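PDB 6W0P: kojibiose phosphorylase from Gut metagenome, which belongs to glycosyl hydrolase family 65, pairing an N-terminal beta-sandwich domain with a helical central catalytic domain and a small C-terminal beta domain. Local coordinates for residues H295-Q298 / K299-L303; C518-K522 / K523-K527. All coordinates share one frame; numbering follows the deposited sequence.

Contact 1 (H295-Q298 / K299-L303); sequences HFYQ and KSDIL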
ATOM      1  N   HIS A 295     -25.568  40.458   9.022  1.00 39.93           N
ATOM      2  CA  HIS A 295     -26.481  39.431   9.586  1.00 40.74           C
ATOM      3  C   HIS A 295     -25.647  38.352  10.295  1.00 39.61           C
ATOM      4  O   HIS A 295     -25.952  38.070  11.469  1.00 38.15           O
ATOM      5  CB  HIS A 295     -27.404  38.891   8.486  1.00 42.15           C
ATOM      6  CG  HIS A 295     -28.215  37.719   8.910  1.00 44.71           C
ATOM      7  ND1 HIS A 295     -29.434  37.858   9.566  1.00 48.66           N
ATOM      8  CD2 HIS A 295     -27.979  36.394   8.803  1.00 45.36           C
ATOM      9  CE1 HIS A 295     -29.927  36.658   9.808  1.00 48.64           C
ATOM     10  NE2 HIS A 295     -29.044  35.746   9.366  1.00 47.49           N
ATOM     11  N   PHE A 296     -24.623  37.788   9.631  1.00 38.75           N
ATOM     12  CA  PHE A 296     -23.818  36.669  10.192  1.00 39.08           C
ATOM     13  C   PHE A 296     -22.968  37.187  11.355  1.00 36.79           C
ATOM     14  O   PHE A 296     -22.815  36.389  12.299  1.00 35.25           O
ATOM     15  CB  PHE A 296     -23.065  35.881   9.111  1.00 41.83           C
ATOM     16  CG  PHE A 296     -23.985  34.928   8.372  1.00 45.07           C
ATOM     17  CD1 PHE A 296     -24.523  35.261   7.133  1.00 45.61           C
ATOM     18  CD2 PHE A 296     -24.403  33.740   8.965  1.00 46.05           C
ATOM     19  CE1 PHE A 296     -25.414  34.413   6.494  1.00 46.56           C
ATOM     20  CE2 PHE A 296     -25.302  32.900   8.331  1.00 45.62           C
ATOM     21  CZ  PHE A 296     -25.809  33.238   7.097  1.00 46.40           C
ATOM     22  N   TYR A 297     -22.508  38.451  11.346  1.00 34.55           N
ATOM     23  CA  TYR A 297     -21.678  38.987  12.452  1.00 34.60           C
ATOM     24  C   TYR A 297     -22.595  39.274  13.661  1.00 35.26           C
ATOM     25  O   TYR A 297     -22.130  39.063  14.804  1.00 34.20           O
ATOM     26  CB  TYR A 297     -20.777  40.148  12.006  1.00 33.91           C
ATOM     27  CG  TYR A 297     -19.575  39.728  11.182  1.00 34.16           C
ATOM     28  CD1 TYR A 297     -19.394  40.213   9.896  1.00 34.00           C
ATOM     29  CD2 TYR A 297     -18.630  38.812  11.647  1.00 33.41           C
ATOM     30  CE1 TYR A 297     -18.313  39.829   9.119  1.00 32.87           C
ATOM     31  CE2 TYR A 297     -17.539  38.421  10.885  1.00 32.22           C
ATOM     32  CZ  TYR A 297     -17.376  38.941   9.617  1.00 32.30           C
ATOM     33  OH  TYR A 297     -16.329  38.585   8.832  1.00 30.46           O
ATOM     34  N   GLN A 298     -23.855  39.670  13.429  1.00 35.49           N
ATOM     35  CA  GLN A 298     -24.867  39.912  14.491  1.00 37.00           C
ATOM     36  C   GLN A 298     -25.164  38.587  15.214  1.00 35.74           C
ATOM     37  O   GLN A 298     -25.506  38.638  16.421  1.00 34.31           O
ATOM     38  CB  GLN A 298     -26.179  40.479  13.933  1.00 39.43           C
ATOM     39  CG  GLN A 298     -26.132  41.963  13.612  1.00 42.61           C
ATOM     40  CD  GLN A 298     -25.682  42.816  14.776  1.00 46.63           C
ATOM     41  OE1 GLN A 298     -26.078  42.592  15.929  1.00 50.26           O
ATOM     42  NE2 GLN A 298     -24.853  43.817  14.480  1.00 47.61           N
ATOM     43  N   LYS A 299     -25.039  37.465  14.499  1.00 33.49           N
ATOM     44  CA  LYS A 299     -25.366  36.120  15.010  1.00 33.31           C
ATOM     45  C   LYS A 299     -24.144  35.513  15.718  1.00 31.39           C
ATOM     46  O   LYS A 299     -24.359  34.776  16.711  1.00 30.10           O
ATOM     47  CB  LYS A 299     -25.971  35.261  13.894  1.00 34.51           C
ATOM     48  CG  LYS A 299     -27.444  35.580  13.613  1.00 36.76           C
ATOM     49  CD  LYS A 299     -28.205  34.536  12.843  1.00 38.95           C
ATOM     50  CE  LYS A 299     -27.490  34.113  11.569  1.00 42.14           C
ATOM     51  NZ  LYS A 299     -28.210  33.045  10.796  1.00 43.54           N
ATOM     52  N   SER A 300     -22.918  35.811  15.287  1.00 29.40           N
ATOM     53  CA  SER A 300     -21.765  34.961  15.661  1.00 29.09           C
ATOM     54  C   SER A 300     -20.469  35.730  15.943  1.00 28.58           C
ATOM     55  O   SER A 300     -19.497  35.036  16.353  1.00 27.91           O
ATOM     56  CB  SER A 300     -21.557  33.895  14.614  1.00 29.20           C
ATOM     57  OG  SER A 300     -22.775  33.200  14.349  1.00 30.32           O
ATOM     58  N   ASP A 301     -20.415  37.063  15.775  1.00 28.61           N
ATOM     59  CA  ASP A 301     -19.132  37.815  15.907  1.00 28.65           C
ATOM     60  C   ASP A 301     -18.544  37.543  17.294  1.00 28.19           C
ATOM     61  O   ASP A 301     -19.318  37.391  18.239  1.00 28.30           O
ATOM     62  CB  ASP A 301     -19.263  39.321  15.678  1.00 28.94           C
ATOM     63  CG  ASP A 301     -17.922  39.991  15.464  1.00 29.11           C
ATOM     64  OD1 ASP A 301     -17.078  39.414  14.749  1.00 28.77           O
ATOM     65  OD2 ASP A 301     -17.717  41.081  16.033  1.00 30.77           O
ATOM     66  N   ILE A 302     -17.222  37.399  17.382  1.00 27.90           N
ATOM     67  CA  ILE A 302     -16.492  37.262  18.669  1.00 27.83           C
ATOM     68  C   ILE A 302     -15.601  38.489  18.860  1.00 28.11           C
ATOM     69  O   ILE A 302     -14.871  38.819  17.922  1.00 28.13           O
ATOM     70  CB  ILE A 302     -15.685  35.959  18.694  1.00 27.65           C
ATOM     71  CG1 ILE A 302     -16.603  34.746  18.647  1.00 27.52           C
ATOM     72  CG2 ILE A 302     -14.744  35.927  19.887  1.00 27.56           C
ATOM     73  CD1 ILE A 302     -15.849  33.476  18.758  1.00 28.21           C
ATOM     74  N   LEU A 303     -15.692  39.142  20.018  1.00 28.52           N
ATOM     75  CA  LEU A 303     -14.832  40.291  20.365  1.00 30.14           C
ATOM     76  C   LEU A 303     -13.715  39.772  21.256  1.00 31.27           C
ATOM     77  O   LEU A 303     -14.001  38.979  22.154  1.00 30.89           O
ATOM     78  CB  LEU A 303     -15.622  41.368  21.106  1.00 30.66           C
ATOM     79  CG  LEU A 303     -16.753  42.053  20.348  1.00 30.65           C
ATOM     80  CD1 LEU A 303     -17.391  43.127  21.228  1.00 31.43           C
ATOM     81  CD2 LEU A 303     -16.231  42.687  19.089  1.00 30.92           C
TER

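Contact 2 (C518-K522 / K523-K527); sequences CGFTK and KDLAK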
ATOM      1  N   CYS A 518     -35.492  -0.480   4.256  1.00 55.38           N
ATOM      2  CA  CYS A 518     -34.069  -0.675   4.647  1.00 54.18           C
ATOM      3  C   CYS A 518     -33.736  -2.161   4.847  1.00 54.05           C
ATOM      4  O   CYS A 518     -32.526  -2.466   4.931  1.00 53.34           O
ATOM      5  CB  CYS A 518     -33.747   0.077   5.931  1.00 53.16           C
ATOM      6  SG  CYS A 518     -33.852   1.873   5.747  1.00 53.02           S
ATOM      7  N   GLY A 519     -34.750  -3.033   4.933  1.00 53.09           N
ATOM      8  CA  GLY A 519     -34.598  -4.467   5.248  1.00 52.39           C
ATOM      9  C   GLY A 519     -34.195  -4.697   6.693  1.00 52.13           C
ATOM     10  O   GLY A 519     -33.348  -5.560   6.947  1.00 51.83           O
ATOM     11  N   PHE A 520     -34.762  -3.943   7.631  1.00 51.93           N
ATOM     12  CA  PHE A 520     -34.376  -4.038   9.060  1.00 51.30           C
ATOM     13  C   PHE A 520     -35.496  -4.774   9.796  1.00 51.69           C
ATOM     14  O   PHE A 520     -36.557  -4.162  10.045  1.00 50.98           O
ATOM     15  CB  PHE A 520     -34.055  -2.653   9.633  1.00 49.96           C
ATOM     16  CG  PHE A 520     -33.126  -2.658  10.820  1.00 49.84           C
ATOM     17  CD1 PHE A 520     -31.787  -2.977  10.664  1.00 50.11           C
ATOM     18  CD2 PHE A 520     -33.568  -2.317  12.091  1.00 51.08           C
ATOM     19  CE1 PHE A 520     -30.919  -2.976  11.748  1.00 49.14           C
ATOM     20  CE2 PHE A 520     -32.694  -2.303  13.170  1.00 50.31           C
ATOM     21  CZ  PHE A 520     -31.375  -2.644  12.999  1.00 49.10           C
ATOM     22  N   THR A 521     -35.238  -6.042  10.130  1.00 52.86           N
ATOM     23  CA  THR A 521     -36.238  -7.024  10.636  1.00 55.11           C
ATOM     24  C   THR A 521     -36.168  -7.075  12.164  1.00 57.43           C
ATOM     25  O   THR A 521     -35.174  -6.571  12.735  1.00 56.92           O
ATOM     26  CB  THR A 521     -35.987  -8.416  10.046  1.00 54.09           C
ATOM     27  OG1 THR A 521     -34.821  -8.948  10.674  1.00 53.85           O
ATOM     28  CG2 THR A 521     -35.774  -8.396   8.549  1.00 53.98           C
ATOM     29  N   LYS A 522     -37.166  -7.692  12.797  1.00 60.33           N
ATOM     30  CA  LYS A 522     -37.210  -7.899  14.271  1.00 62.40           C
ATOM     31  C   LYS A 522     -35.923  -8.619  14.688  1.00 60.04           C
ATOM     32  O   LYS A 522     -35.486  -8.440  15.827  1.00 58.40           O
ATOM     33  CB  LYS A 522     -38.461  -8.697  14.665  1.00 65.86           C
ATOM     34  CG  LYS A 522     -39.788  -7.987  14.414  1.00 69.40           C
ATOM     35  CD  LYS A 522     -40.984  -8.694  15.027  1.00 72.33           C
ATOM     36  CE  LYS A 522     -42.214  -7.814  15.144  1.00 73.33           C
ATOM     37  NZ  LYS A 522     -43.272  -8.254  14.208  1.00 74.32           N
ATOM     38  N   LYS A 523     -35.361  -9.412  13.775  1.00 60.63           N
ATOM     39  CA  LYS A 523     -34.160 -10.251  13.991  1.00 61.29           C
ATOM     40  C   LYS A 523     -32.914  -9.351  13.993  1.00 58.41           C
ATOM     41  O   LYS A 523     -32.001  -9.594  14.803  1.00 56.35           O
ATOM     42  CB  LYS A 523     -34.131 -11.340  12.915  1.00 64.68           C
ATOM     43  CG  LYS A 523     -33.228 -12.527  13.219  1.00 68.21           C
ATOM     44  CD  LYS A 523     -32.702 -13.253  11.991  1.00 70.38           C
ATOM     45  CE  LYS A 523     -31.260 -13.701  12.163  1.00 72.12           C
ATOM     46  NZ  LYS A 523     -30.946 -14.889  11.334  1.00 73.04           N
ATOM     47  N   ASP A 524     -32.878  -8.346  13.121  1.00 55.41           N
ATOM     48  CA  ASP A 524     -31.787  -7.340  13.097  1.00 54.41           C
ATOM     49  C   ASP A 524     -31.849  -6.555  14.415  1.00 52.53           C
ATOM     50  O   ASP A 524     -30.783  -6.366  15.034  1.00 50.86           O
ATOM     51  CB  ASP A 524     -31.858  -6.460  11.844  1.00 55.15           C
ATOM     52  CG  ASP A 524     -31.682  -7.219  10.537  1.00 56.25           C
ATOM     53  OD1 ASP A 524     -30.983  -8.253  10.555  1.00 56.79           O
ATOM     54  OD2 ASP A 524     -32.252  -6.772   9.501  1.00 57.32           O
ATOM     55  N   LEU A 525     -33.051  -6.190  14.876  1.00 52.03           N
ATOM     56  CA  LEU A 525     -33.244  -5.414  16.136  1.00 51.44           C
ATOM     57  C   LEU A 525     -32.796  -6.227  17.346  1.00 49.37           C
ATOM     58  O   LEU A 525     -32.284  -5.601  18.291  1.00 49.05           O
ATOM     59  CB  LEU A 525     -34.705  -4.998  16.296  1.00 53.34           C
ATOM     60  CG  LEU A 525     -35.039  -3.687  15.600  1.00 56.25           C
ATOM     61  CD1 LEU A 525     -36.480  -3.676  15.096  1.00 58.61           C
ATOM     62  CD2 LEU A 525     -34.764  -2.507  16.519  1.00 56.22           C
ATOM     63  N   ALA A 526     -33.010  -7.549  17.334  1.00 46.73           N
ATOM     64  CA  ALA A 526     -32.570  -8.448  18.422  1.00 46.21           C
ATOM     65  C   ALA A 526     -31.043  -8.535  18.381  1.00 45.18           C
ATOM     66  O   ALA A 526     -30.419  -8.499  19.459  1.00 43.36           O
ATOM     67  CB  ALA A 526     -33.213  -9.809  18.312  1.00 46.44           C
ATOM     68  N   LYS A 527     -30.460  -8.633  17.180  1.00 44.85           N
ATOM     69  CA  LYS A 527     -28.980  -8.607  17.041  1.00 44.82           C
ATOM     70  C   LYS A 527     -28.479  -7.263  17.590  1.00 43.25           C
ATOM     71  O   LYS A 527     -27.563  -7.278  18.413  1.00 42.41           O
ATOM     72  CB  LYS A 527     -28.499  -8.856  15.607  1.00 45.14           C
ATOM     73  CG  LYS A 527     -26.980  -8.995  15.518  1.00 45.96           C
ATOM     74  CD  LYS A 527     -26.388  -9.057  14.136  1.00 45.27           C
ATOM     75  CE  LYS A 527     -24.892  -9.237  14.246  1.00 46.07           C
ATOM     76  NZ  LYS A 527     -24.249  -9.291  12.915  1.00 46.61           N
TER

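Contact 1 (H295-Q298 / K299-L303)
Lys299 folds back along the C-terminal part of helix 282-300 to reach His295 and Phe296, one turn earlier. Its chain bends at the third torsion (chi3 -51°), which carries CE to 3.2 Å from His295 NE2 and sets the ammonium beside the imidazole. The bond from Lys299 NZ to His295 NE2 is weak, and NZ has another acceptor in the carbonyl oxygen of Ser363. Lys299 also runs side by side with Phe296, pointing the same way, with Lys299 NZ 3.8 Å from Phe296 CE2, while His295 CD2 lies over the centre of one face of the phenyl ring. Tyr297 and Asp301 form the second pair. The main-chain bond from Asp301 N to Tyr297 O, 2.8 Å long, keeps a helical i to i+4 link as the chain unwinds. Asp301 OD1 comes within 3.5 Å of Tyr297 CD2, with carboxylate and ring planes 83° apart. The polar ends of this pair look elsewhere: Tyr297 OH bonds to Leu119 O, and Asp301 OD2 makes a salt bridge to Arg315. Phe296 and Tyr297 pack on helix 308-324, and the chain leaves the turn for strand 303-305, which pairs with strand 702-709.

Contact 2 (C518-K522 / K523-K527)
Thr521 holds OG1 between its backbone N and carbonyl carbon (chi1 73°), turned to the first turn of helix 522-534, while Asp524 keeps CG beside its own N (chi1 -63°) and sends its carboxylate back to Thr521. The result is a capping box with Thr521 as N-cap. Thr521 OG1 accepts a bond from Asp524 N at 3.2 Å and a weaker one from Lys523 N, giving these early helix amides a side-chain acceptor. In return Thr521 N donates to Asp524 OD2 over 3.1 Å, nearly straight at 169° but from above the carboxylate plane. The helix N terminus would be expected to favour the negative charge of this aspartate, whereas Gly519 O, itself an acceptor 3.0 Å from Asp524 OD2, would probably work against it. Phe520 packs against the box: the CB of Asp524 sits over one face of its ring in a CH-pi contact, 3.8 Å from the centroid and offset toward the rim. Leu525 crosses the ring at about a right angle, bringing CG to 3.6 Å from Phe520 CE2. Phe520 also packs on Val449 and Lys453 of helix 437-458. Just before Phe520, Gly519, with positive phi, ends helix 513-518 in a Schellman motif, so one short linker closes one helix and starts the next. The first full turn is secured by the bond from Leu525 N to Thr521 O, 3.0 Å long.

From the N terminus, the chain passes the ten-stranded antiparallel sheet and helix 263-277 before reaching contact 1, where the chain passes from helix 282-300 to strand 303-305. More than two hundred residues later, after helices including 351-361 and 437-458, contact 2 spans the linker from helix 513-518 to helix 522-534. Each contact closes only a local turn at a helix end, C-terminal in contact 1 and N-terminal in contact 2. They lie in series, neither nested nor crossing, with centres 46 Å apart and nearest atoms about 32 Å apart. Contact 1 lies on the way from the N-terminal sheets into the helical domain, its centre about 18 Å from that of the chain; contact 2 lies at that domain's periphery, about 36 Å out.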